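Local coordinates for protein epsin-2 (Saccharomyces cerevisiae, PDB 6ENR) that binds membranes enriched in phosphatidylinositol 3,5- and 4,5-bisphosphates, the chain here being its N-terminal ENTH domain, and is required for endocytosis and for localising actin, at residues A[21-26]-A[57-62]; A[68-73]-A[108-113]; A[87-92]-A[141-146]; A[97-102]-A[128-133]. One frame throughout, in Å; residues are numbered along the deposited sequence.

Contact 1 (A[21-26]-A[57-62]); sequences VLVRDA and DMLDKR
The guanidinium of R62 reaches across to the backbone of R24: the carbonyl oxygen of R24 lies at its edge, near its plane, and the SD of M58, from R62's own helix, rests over one face, 3.3 Å above that plane and displaced toward the rim. The R24 guanidinium, turned 19° from that of R62, has D25 OD1 at its edge and in its plane, a long intrahelical salt bridge. The bond from R62 NH1 to R24 O, 3.0 Å, is weak because it is strongly bent; the same NH1 has a better acceptor in T27 OG1, just past 21-26. An extended run from CG to NE carries the R62 group over to the neighbouring helix, where R62 NH2 comes beside the CG of R24 at 3.9 Å.

Deeper in, toward helix 70-86, the helices meet through carbon. V23 sets both methyls against M58, and with chi1 at 74° its CG1 sits between its own N and carbonyl carbon, pressed to M58 CB at 3.5 Å, closer than usual van der Waals contact. V23 CG2 meets L59 CD2 more loosely at 4.2 Å, and L59 in turn packs on S76, V79 and L83 of helix 70-86. The short helical segments run nearly alongside, their axes 25° apart.

Chemically, an apolar seam is edged by two arginines, whose R24 NE and R62 NH2 stand 6.2 Å apart. Two neighbouring positive groups would be consistent with a basic surface like that by which epsin ENTH domains meet phosphoinositides.

Contact 2 (A[68-73]-A[108-113]); sequences KYWRHV and FRHENE
W70 and H110 form the aromatic part of this surface contact. Their planes are within 23° of parallel, but the rings are slid apart, the five-membered ring of W70 and the imidazole having centroids 5.2 Å from each other, and overlap is slight. The closest atoms are W70 CD1 and H110 CD2, at 3.5 Å. H110 reaches the tryptophan because its CG stands opposite its backbone N (chi1 179°), carrying the imidazole toward the helix start. One face of that imidazole is occupied by the backbone N of K68, 3.6 Å from H110 CE1. W70 is steadied from within its own segment: the guanidinium of R71 has W70 CZ2 over its centre, and the CG of R71 lies over a face of the indole, toward its rim.

In the all-helical ENTH fold, this is where the start of helix 70-86 meets the long loop joining helix 99-105 to helix 120-134. The loop is pinned by bonds of its own, with H110 pairing through its backbone with E118, and N112 OD1 accepting from the N of F116.

Apolar contacts come from F108. F108 CE2 lies 3.7 Å from W70 CB and F108 CE1 4.1 Å from V73 CG2, while I122 of helix 120-134 touches both F108 and V73.

The charged pair lies at the margin. K68 NZ and E113 OE1 make a long salt bridge of 3.6 Å there, where the lysine, bent at its last torsion, and the glutamate cross obliquely.

Contact 3 (A[87-92]-A[141-146]); sequences GSENCV and EERSMN
R143 grips the carbonyl oxygen of G87 end-on with both terminal nitrogens, both to the one oxygen, just where helix 70-86 of the ENTH fold gives out. NH1 also bonds to V84 O, so the guanidinium serves two carbonyls at that C-terminal end, where the helix dipole would probably strengthen the attraction. Next along the chain S88 N-caps helix 89-97, its OG accepting from N90 N; the arginine thus ties helix 136-144 to the joint between two others.

The snug part lies on the inner side. V92 CG2 rests 4.0 Å from R143 CD, one side chain sliding past the other, and E89 CA covers a face of the guanidinium. A bend at chi3 (62°) turns the arginine's flat end onto G87.

The outer side is looser. E89 folds its exposed carboxylate back toward R143, but E89 OE2 stays 3.6 Å from R143 NH2, a long salt bridge, with the two planes 69° apart. N146 ND2 stands over the rim of one guanidinium face, while bonding to R85 O.

A leucine in place of R143 would probably leave the G87 and V84 carbonyls without this donor and remove the distant positive charge facing E89.

The two bonds to G87 O differ in approach: R143 NH2, 2.9 Å from G87 O, lies in the carbonyl plane, whereas R143 NH1, 2.8 Å from the same oxygen, sits 36° out of it.

Contact 4 (A[97-102]-A[128-133]); sequences ENFYVI and ELVSLL
F99 slides its ring between V130 and L133 of the facing helix, leading with its CE1 and CZ atoms. F99 CZ comes within 3.6 Å of L133 CB, and F99 CE1 lies 3.7 Å from L133 CD1 and 3.9 Å from V130 CG1, so the ring corner fills the hollow formed by these two side chains. The reach has a price: chi1 of F99 is -139°, well off a staggered position, which suggests mild torsional strain accepted for the fit. K103, one turn further along, makes a cation-pi contact with the same ring.

One turn on from F99, I102 is the second bump. Its branched CB spreads the load: I102 CG2 settles against V130 CG2 at 3.8 Å and L129 CD2 at 4.0 Å, while I102 CD1 turns to L133 CD1 at 4.1 Å. V130 accordingly divides its methyls, CG1 for the phenyl ring and CG2 for the isoleucine, and L133 likewise meets both.

A serine at F99 is likely to open a gap beside L133 CB and V130 CG1 and to deprive K103 of its aromatic partner.

Other helices close round the seam. L129 also packs on V84 of helix 70-86, and L133 on V92 and C95 of helix 89-97 and on L139 of helix 136-144. Such interlocking of aliphatic and aromatic side chains between consecutive helices, 99-105 and 120-134, is typical of the hydrophobic core of the ENTH domain, a superhelix of α-helices.

How the contacts relate
All four contacts belong to one ENTH domain built only of helices and loops. Contact 1, between helices 19-26 and 49-63, closes before the others open; contact 2 follows, touching it where R62 meets H72 and V73, with centres about 17 Å apart. Contacts 2 and 3 alternate along the chain and lie about 29 Å apart, on opposite sides of the chain's centre. Contact 4 falls within the span bridged by contact 3, and the two touch, V92 against L133, with centres about 15 Å apart. Helix 70-86, which contact 2 enters at its start and contact 3 meets at its end, spans the domain and links its early helices to its late ones.

Contact 1 (A[21-26]-A[57-62])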
# COMPACT_ATOMS: atom_id res chain seq x y z
N VAL A 21 5.07 -11.99 9.01
CA VAL A 21 4.49 -11.38 10.22
C VAL A 21 4.50 -9.84 10.17
O VAL A 21 3.58 -9.16 10.64
CB VAL A 21 5.27 -11.82 11.51
CG1 VAL A 21 4.77 -11.07 12.72
CG2 VAL A 21 5.16 -13.31 11.74
N LEU A 22 5.57 -9.28 9.65
CA LEU A 22 5.67 -7.86 9.55
C LEU A 22 4.60 -7.26 8.61
O LEU A 22 4.02 -6.18 8.95
CB LEU A 22 7.01 -7.47 8.98
CG LEU A 22 7.38 -6.04 8.80
CD1 LEU A 22 7.28 -5.23 10.07
CD2 LEU A 22 8.83 -5.99 8.25
N VAL A 23 4.45 -7.89 7.44
CA VAL A 23 3.50 -7.38 6.40
C VAL A 23 2.05 -7.64 6.85
O VAL A 23 1.18 -6.79 6.65
CB VAL A 23 3.77 -7.83 4.93
CG1 VAL A 23 3.42 -9.27 4.65
CG2 VAL A 23 2.96 -7.00 3.92
N ARG A 24 1.83 -8.79 7.54
CA ARG A 24 0.51 -9.10 8.12
C ARG A 24 0.16 -8.09 9.22
O ARG A 24 -0.93 -7.47 9.24
CB ARG A 24 0.52 -10.59 8.61
CG ARG A 24 -0.79 -11.17 9.19
CD ARG A 24 -0.54 -12.49 9.96
NE ARG A 24 0.20 -12.26 11.23
CZ ARG A 24 0.61 -13.21 12.09
NH1 ARG A 24 0.36 -14.49 11.84
NH2 ARG A 24 1.26 -12.87 13.20
N ASP A 25 1.11 -7.78 10.11
CA ASP A 25 0.81 -6.83 11.17
C ASP A 25 0.60 -5.41 10.69
O ASP A 25 -0.31 -4.67 11.18
CB ASP A 25 1.92 -6.90 12.23
CG ASP A 25 1.92 -8.21 12.99
OD1 ASP A 25 1.02 -9.05 12.80
OD2 ASP A 25 2.88 -8.43 13.78
N ALA A 26 1.37 -5.03 9.68
CA ALA A 26 1.31 -3.71 9.09
C ALA A 26 -0.06 -3.40 8.44
O ALA A 26 -0.37 -2.25 8.27
CB ALA A 26 2.38 -3.56 8.03
N ASP A 57 2.74 -10.22 -2.20
CA ASP A 57 1.70 -11.25 -2.13
C ASP A 57 0.60 -10.84 -1.15
O ASP A 57 -0.64 -10.94 -1.45
CB ASP A 57 2.26 -12.59 -1.74
CG ASP A 57 1.30 -13.75 -2.00
OD1 ASP A 57 0.77 -13.92 -3.12
OD2 ASP A 57 1.13 -14.51 -1.09
N MET A 58 1.02 -10.44 0.04
CA MET A 58 0.09 -10.02 1.06
C MET A 58 -0.60 -8.73 0.72
O MET A 58 -1.83 -8.56 1.00
CB MET A 58 0.79 -9.83 2.42
CG MET A 58 -0.15 -9.42 3.56
SD MET A 58 -1.61 -10.49 3.75
CE MET A 58 -0.70 -11.99 4.13
N LEU A 59 0.15 -7.79 0.17
CA LEU A 59 -0.48 -6.54 -0.25
C LEU A 59 -1.51 -6.74 -1.37
O LEU A 59 -2.59 -6.13 -1.37
CB LEU A 59 0.54 -5.50 -0.62
CG LEU A 59 1.50 -5.02 0.45
CD1 LEU A 59 2.53 -4.06 -0.13
CD2 LEU A 59 0.70 -4.33 1.56
N ASP A 60 -1.21 -7.63 -2.30
CA ASP A 60 -2.18 -7.95 -3.36
C ASP A 60 -3.46 -8.47 -2.75
O ASP A 60 -4.55 -8.02 -3.14
CB ASP A 60 -1.53 -8.98 -4.29
CG ASP A 60 -2.25 -9.17 -5.63
OD1 ASP A 60 -3.11 -8.36 -6.02
OD2 ASP A 60 -1.90 -10.22 -6.26
N LYS A 61 -3.37 -9.43 -1.81
CA LYS A 61 -4.56 -9.98 -1.14
C LYS A 61 -5.40 -8.96 -0.40
O LYS A 61 -6.64 -8.89 -0.57
CB LYS A 61 -4.18 -11.13 -0.17
CG LYS A 61 -3.56 -12.34 -0.86
CD LYS A 61 -2.84 -13.25 0.17
CE LYS A 61 -2.73 -14.68 -0.29
NZ LYS A 61 -2.05 -14.85 -1.60
N ARG A 62 -4.73 -8.10 0.34
CA ARG A 62 -5.35 -7.09 1.11
C ARG A 62 -5.90 -5.93 0.34
O ARG A 62 -6.96 -5.40 0.70
CB ARG A 62 -4.41 -6.70 2.28
CG ARG A 62 -4.53 -7.78 3.29
CD ARG A 62 -3.88 -7.71 4.63
NE ARG A 62 -4.15 -8.96 5.35
CZ ARG A 62 -3.74 -9.23 6.58
NH1 ARG A 62 -3.03 -8.35 7.29
NH2 ARG A 62 -4.03 -10.41 7.12

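Contact 2 (A[68-73]-A[108-113])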
# COMPACT_ATOMS: atom_id res chain seq x y z
N LYS A 68 -16.59 -4.84 5.06
CA LYS A 68 -16.20 -4.75 6.49
C LYS A 68 -14.67 -4.76 6.69
O LYS A 68 -14.18 -4.30 7.74
CB LYS A 68 -16.75 -5.94 7.30
CG LYS A 68 -18.24 -5.95 7.59
CD LYS A 68 -18.64 -7.28 8.21
CE LYS A 68 -20.16 -7.41 8.42
NZ LYS A 68 -20.82 -6.27 9.13
N TYR A 69 -13.94 -5.30 5.70
CA TYR A 69 -12.47 -5.41 5.74
C TYR A 69 -11.72 -4.27 5.06
O TYR A 69 -10.54 -4.42 4.70
CB TYR A 69 -12.07 -6.83 5.24
CG TYR A 69 -12.69 -7.88 6.16
CD1 TYR A 69 -12.05 -8.31 7.30
CD2 TYR A 69 -13.94 -8.40 5.89
CE1 TYR A 69 -12.64 -9.26 8.15
CE2 TYR A 69 -14.55 -9.33 6.73
CZ TYR A 69 -13.89 -9.76 7.86
OH TYR A 69 -14.51 -10.70 8.67
N TRP A 70 -12.40 -3.15 4.90
CA TRP A 70 -11.79 -1.89 4.43
C TRP A 70 -10.47 -1.46 5.07
O TRP A 70 -9.64 -0.86 4.41
CB TRP A 70 -12.75 -0.73 4.53
CG TRP A 70 -13.13 -0.28 5.90
CD1 TRP A 70 -14.18 -0.71 6.67
CD2 TRP A 70 -12.47 0.70 6.62
NE1 TRP A 70 -14.17 -0.05 7.87
CE2 TRP A 70 -13.13 0.83 7.88
CE3 TRP A 70 -11.33 1.49 6.36
CZ2 TRP A 70 -12.71 1.72 8.86
CZ3 TRP A 70 -10.92 2.37 7.34
CH2 TRP A 70 -11.63 2.49 8.58
N ARG A 71 -10.30 -1.76 6.37
CA ARG A 71 -9.00 -1.37 6.98
C ARG A 71 -7.81 -2.11 6.32
O ARG A 71 -6.71 -1.52 6.27
CB ARG A 71 -9.01 -1.62 8.47
CG ARG A 71 -9.94 -0.71 9.27
CD ARG A 71 -9.98 -1.09 10.73
NE ARG A 71 -10.96 -0.34 11.48
CZ ARG A 71 -12.27 -0.59 11.54
NH1 ARG A 71 -12.87 -1.57 10.85
NH2 ARG A 71 -13.02 0.22 12.29
N HIS A 72 -8.01 -3.34 5.82
CA HIS A 72 -6.94 -4.04 5.09
C HIS A 72 -6.48 -3.23 3.86
O HIS A 72 -5.28 -3.14 3.50
CB HIS A 72 -7.44 -5.37 4.59
CG HIS A 72 -7.48 -6.43 5.63
ND1 HIS A 72 -8.15 -7.60 5.45
CD2 HIS A 72 -6.87 -6.51 6.84
CE1 HIS A 72 -8.00 -8.37 6.52
NE2 HIS A 72 -7.20 -7.73 7.37
N VAL A 73 -7.48 -2.71 3.17
CA VAL A 73 -7.23 -1.84 2.01
C VAL A 73 -6.52 -0.56 2.33
O VAL A 73 -5.52 -0.25 1.67
CB VAL A 73 -8.56 -1.55 1.32
CG1 VAL A 73 -8.31 -0.77 0.03
CG2 VAL A 73 -9.33 -2.84 1.11
N PHE A 108 -13.63 3.13 -4.23
CA PHE A 108 -13.98 2.20 -3.16
C PHE A 108 -14.97 2.86 -2.22
O PHE A 108 -14.70 4.00 -1.67
CB PHE A 108 -12.70 1.83 -2.36
CG PHE A 108 -12.92 0.82 -1.26
CD1 PHE A 108 -12.72 -0.52 -1.51
CD2 PHE A 108 -13.30 1.23 0.04
CE1 PHE A 108 -12.84 -1.41 -0.51
CE2 PHE A 108 -13.54 0.32 1.03
CZ PHE A 108 -13.33 -1.02 0.75
N ARG A 109 -16.04 2.13 -1.95
CA ARG A 109 -17.12 2.53 -1.05
C ARG A 109 -17.29 1.51 0.07
O ARG A 109 -17.36 0.30 -0.15
CB ARG A 109 -18.44 2.58 -1.87
CG ARG A 109 -18.32 3.40 -3.18
CD ARG A 109 -18.35 4.85 -2.86
NE ARG A 109 -17.84 5.82 -3.80
CZ ARG A 109 -17.99 7.12 -3.63
NH1 ARG A 109 -18.67 7.58 -2.60
NH2 ARG A 109 -17.49 7.97 -4.48
N HIS A 110 -17.41 1.96 1.28
CA HIS A 110 -18.00 1.18 2.34
C HIS A 110 -18.67 2.16 3.31
O HIS A 110 -17.98 3.01 3.82
CB HIS A 110 -16.97 0.34 3.10
CG HIS A 110 -17.58 -0.44 4.22
ND1 HIS A 110 -18.40 -1.52 4.00
CD2 HIS A 110 -17.50 -0.30 5.57
CE1 HIS A 110 -18.84 -2.00 5.16
NE2 HIS A 110 -18.33 -1.26 6.12
N GLU A 111 -19.98 2.05 3.47
CA GLU A 111 -20.80 2.78 4.43
C GLU A 111 -20.98 1.79 5.57
O GLU A 111 -21.42 0.68 5.32
CB GLU A 111 -22.19 3.07 3.91
CG GLU A 111 -22.38 4.11 2.84
CD GLU A 111 -23.87 4.40 2.64
OE1 GLU A 111 -24.35 4.25 1.47
OE2 GLU A 111 -24.58 4.75 3.65
N ASN A 112 -20.63 2.17 6.78
CA ASN A 112 -20.93 1.35 7.94
C ASN A 112 -22.42 1.43 8.24
O ASN A 112 -23.17 2.13 7.56
CB ASN A 112 -20.01 1.71 9.10
CG ASN A 112 -20.43 2.97 9.86
OD1 ASN A 112 -21.40 3.63 9.55
ND2 ASN A 112 -19.65 3.29 10.91
N GLU A 113 -22.89 0.67 9.21
CA GLU A 113 -24.36 0.59 9.43
C GLU A 113 -24.90 1.81 10.14
O GLU A 113 -26.11 2.01 10.17
CB GLU A 113 -24.74 -0.70 10.14
CG GLU A 113 -24.56 -1.90 9.21
CD GLU A 113 -24.47 -3.20 9.95
OE1 GLU A 113 -23.69 -4.09 9.50
OE2 GLU A 113 -25.19 -3.32 10.97

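Contact 3 (A[87-92]-A[141-146])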
# COMPACT_ATOMS: atom_id res chain seq x y z
N GLY A 87 10.97 2.09 -1.27
CA GLY A 87 11.34 0.74 -1.54
C GLY A 87 11.97 0.53 -2.89
O GLY A 87 12.27 1.46 -3.66
N SER A 88 12.16 -0.74 -3.18
CA SER A 88 12.69 -1.18 -4.47
C SER A 88 11.89 -0.63 -5.67
O SER A 88 10.66 -0.53 -5.67
CB SER A 88 12.56 -2.75 -4.47
OG SER A 88 12.91 -3.25 -5.69
N GLU A 89 12.62 -0.42 -6.76
CA GLU A 89 12.02 0.03 -8.02
C GLU A 89 11.02 -1.01 -8.44
O GLU A 89 10.06 -0.71 -9.13
CB GLU A 89 13.10 0.19 -9.10
CG GLU A 89 14.27 1.10 -8.77
CD GLU A 89 15.27 0.66 -7.64
OE1 GLU A 89 15.24 -0.49 -7.01
OE2 GLU A 89 16.17 1.52 -7.37
N ASN A 90 11.24 -2.27 -8.05
CA ASN A 90 10.24 -3.32 -8.33
C ASN A 90 8.85 -3.08 -7.73
O ASN A 90 7.85 -3.56 -8.32
CB ASN A 90 10.76 -4.70 -7.89
CG ASN A 90 12.08 -5.09 -8.57
OD1 ASN A 90 12.98 -5.71 -7.93
ND2 ASN A 90 12.20 -4.79 -9.86
N CYS A 91 8.77 -2.35 -6.62
CA CYS A 91 7.46 -1.90 -6.06
C CYS A 91 6.64 -1.01 -6.98
O CYS A 91 5.42 -1.21 -7.16
CB CYS A 91 7.64 -1.17 -4.73
SG CYS A 91 8.52 -2.19 -3.50
N VAL A 92 7.36 -0.19 -7.68
CA VAL A 92 6.77 0.64 -8.71
C VAL A 92 6.30 -0.19 -9.89
O VAL A 92 5.18 -0.02 -10.35
CB VAL A 92 7.72 1.75 -9.19
CG1 VAL A 92 6.95 2.69 -10.08
CG2 VAL A 92 8.29 2.53 -8.03
N GLU A 141 11.85 12.16 -9.02
CA GLU A 141 12.37 13.14 -8.06
C GLU A 141 12.29 12.64 -6.62
O GLU A 141 13.29 12.78 -5.85
CB GLU A 141 11.68 14.50 -8.25
CG GLU A 141 12.06 15.57 -7.23
CD GLU A 141 13.18 16.48 -7.70
OE1 GLU A 141 14.09 15.95 -8.41
OE2 GLU A 141 13.13 17.72 -7.36
N GLU A 142 11.12 12.11 -6.23
CA GLU A 142 10.94 11.61 -4.89
C GLU A 142 11.84 10.44 -4.59
O GLU A 142 12.52 10.41 -3.54
CB GLU A 142 9.47 11.33 -4.60
CG GLU A 142 8.73 12.68 -4.55
CD GLU A 142 7.37 12.57 -3.95
OE1 GLU A 142 7.25 11.89 -2.92
OE2 GLU A 142 6.42 13.17 -4.51
N ARG A 143 11.87 9.49 -5.52
CA ARG A 143 12.71 8.31 -5.40
C ARG A 143 14.15 8.67 -5.37
O ARG A 143 14.95 7.96 -4.70
CB ARG A 143 12.42 7.33 -6.56
CG ARG A 143 11.12 6.62 -6.34
CD ARG A 143 10.88 5.44 -7.32
NE ARG A 143 11.92 4.44 -7.15
CZ ARG A 143 11.97 3.53 -6.15
NH1 ARG A 143 11.04 3.44 -5.20
NH2 ARG A 143 13.00 2.75 -6.11
N SER A 144 14.52 9.80 -5.97
CA SER A 144 15.95 10.24 -5.93
C SER A 144 16.43 10.66 -4.54
O SER A 144 17.62 10.60 -4.23
CB SER A 144 16.22 11.40 -6.93
OG SER A 144 15.93 12.67 -6.29
N MET A 145 15.49 11.08 -3.69
CA MET A 145 15.77 11.43 -2.31
C MET A 145 15.86 10.27 -1.33
O MET A 145 16.26 10.48 -0.18
CB MET A 145 14.70 12.38 -1.80
CG MET A 145 14.66 13.67 -2.58
SD MET A 145 13.16 14.60 -2.21
CE MET A 145 13.12 15.52 -3.72
N ASN A 146 15.50 9.06 -1.72
CA ASN A 146 15.62 7.94 -0.77
C ASN A 146 17.09 7.59 -0.56
O ASN A 146 17.99 7.94 -1.38
CB ASN A 146 14.71 6.78 -1.09
CG ASN A 146 15.22 5.87 -2.16
OD1 ASN A 146 16.40 5.88 -2.49
ND2 ASN A 146 14.30 5.07 -2.74

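Contact 4 (A[97-102]-A[128-133])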
# COMPACT_ATOMS: atom_id res chain seq x y z
N GLU A 97 2.13 -2.97 -13.25
CA GLU A 97 1.60 -4.24 -13.71
C GLU A 97 0.20 -4.51 -13.17
O GLU A 97 -0.64 -4.97 -13.92
CB GLU A 97 2.56 -5.41 -13.30
CG GLU A 97 3.86 -5.35 -14.12
CD GLU A 97 5.15 -5.82 -13.43
OE1 GLU A 97 5.17 -6.37 -12.29
OE2 GLU A 97 6.21 -5.63 -14.10
N ASN A 98 -0.09 -4.10 -11.93
CA ASN A 98 -1.41 -4.28 -11.30
C ASN A 98 -2.14 -2.97 -11.07
O ASN A 98 -2.85 -2.81 -10.07
CB ASN A 98 -1.17 -5.12 -10.00
CG ASN A 98 -0.38 -6.39 -10.30
OD1 ASN A 98 0.87 -6.44 -10.17
ND2 ASN A 98 -1.09 -7.39 -10.84
N PHE A 99 -2.07 -2.08 -12.07
CA PHE A 99 -2.58 -0.74 -11.96
C PHE A 99 -4.10 -0.74 -11.78
O PHE A 99 -4.62 0.10 -11.10
CB PHE A 99 -2.23 0.07 -13.20
CG PHE A 99 -1.79 1.48 -12.96
CD1 PHE A 99 -2.07 2.18 -11.80
CD2 PHE A 99 -1.15 2.18 -14.01
CE1 PHE A 99 -1.64 3.50 -11.64
CE2 PHE A 99 -0.72 3.49 -13.83
CZ PHE A 99 -1.01 4.16 -12.66
N TYR A 100 -4.77 -1.73 -12.37
CA TYR A 100 -6.21 -1.89 -12.27
C TYR A 100 -6.68 -1.95 -10.82
O TYR A 100 -7.59 -1.26 -10.47
CB TYR A 100 -6.70 -3.15 -13.07
CG TYR A 100 -6.11 -4.48 -12.54
CD1 TYR A 100 -6.86 -5.30 -11.66
CD2 TYR A 100 -4.78 -4.90 -12.86
CE1 TYR A 100 -6.33 -6.48 -11.14
CE2 TYR A 100 -4.25 -6.09 -12.33
CZ TYR A 100 -5.02 -6.88 -11.47
OH TYR A 100 -4.49 -8.06 -10.93
N VAL A 101 -6.02 -2.75 -10.00
CA VAL A 101 -6.38 -2.90 -8.58
C VAL A 101 -6.36 -1.50 -7.95
O VAL A 101 -7.30 -1.09 -7.28
CB VAL A 101 -5.33 -3.76 -7.84
CG1 VAL A 101 -5.52 -3.67 -6.33
CG2 VAL A 101 -5.37 -5.22 -8.27
N ILE A 102 -5.30 -0.76 -8.19
CA ILE A 102 -5.20 0.56 -7.59
C ILE A 102 -6.25 1.51 -8.12
O ILE A 102 -6.91 2.23 -7.38
CB ILE A 102 -3.79 1.16 -7.71
CG1 ILE A 102 -2.72 0.19 -7.16
CG2 ILE A 102 -3.70 2.44 -6.88
CD1 ILE A 102 -1.35 0.50 -7.68
N GLU A 128 -4.38 9.84 -5.19
CA GLU A 128 -3.05 10.37 -5.12
C GLU A 128 -1.99 9.46 -5.65
O GLU A 128 -1.10 9.95 -6.34
CB GLU A 128 -2.66 10.76 -3.69
CG GLU A 128 -3.43 12.03 -3.29
CD GLU A 128 -3.29 12.34 -1.82
OE1 GLU A 128 -2.50 11.64 -1.15
OE2 GLU A 128 -3.99 13.26 -1.34
N LEU A 129 -2.09 8.16 -5.35
CA LEU A 129 -1.08 7.21 -5.83
C LEU A 129 -1.19 6.96 -7.32
O LEU A 129 -0.17 6.84 -8.00
CB LEU A 129 -1.14 5.92 -5.00
CG LEU A 129 -0.19 4.77 -5.36
CD1 LEU A 129 1.25 5.12 -5.11
CD2 LEU A 129 -0.60 3.54 -4.58
N VAL A 130 -2.41 6.90 -7.85
CA VAL A 130 -2.57 6.81 -9.32
C VAL A 130 -1.93 8.04 -9.97
O VAL A 130 -1.13 7.91 -10.93
CB VAL A 130 -4.02 6.62 -9.77
CG1 VAL A 130 -4.10 6.52 -11.31
CG2 VAL A 130 -4.57 5.35 -9.19
N SER A 131 -2.21 9.21 -9.41
CA SER A 131 -1.64 10.42 -9.92
C SER A 131 -0.09 10.42 -9.97
O SER A 131 0.50 10.83 -10.99
CB SER A 131 -2.17 11.62 -9.16
OG SER A 131 -1.30 12.72 -9.33
N LEU A 132 0.50 10.01 -8.85
CA LEU A 132 1.93 9.86 -8.65
C LEU A 132 2.50 8.88 -9.68
O LEU A 132 3.50 9.16 -10.36
CB LEU A 132 2.21 9.38 -7.20
CG LEU A 132 3.72 9.21 -6.95
CD1 LEU A 132 4.55 10.48 -7.12
CD2 LEU A 132 3.99 8.68 -5.56
N LEU A 133 1.85 7.73 -9.80
CA LEU A 133 2.36 6.71 -10.68
C LEU A 133 2.41 7.19 -12.13
O LEU A 133 3.38 6.90 -12.85
CB LEU A 133 1.57 5.43 -10.54
CG LEU A 133 1.91 4.73 -9.21
CD1 LEU A 133 0.85 3.70 -8.92
CD2 LEU A 133 3.26 4.05 -9.25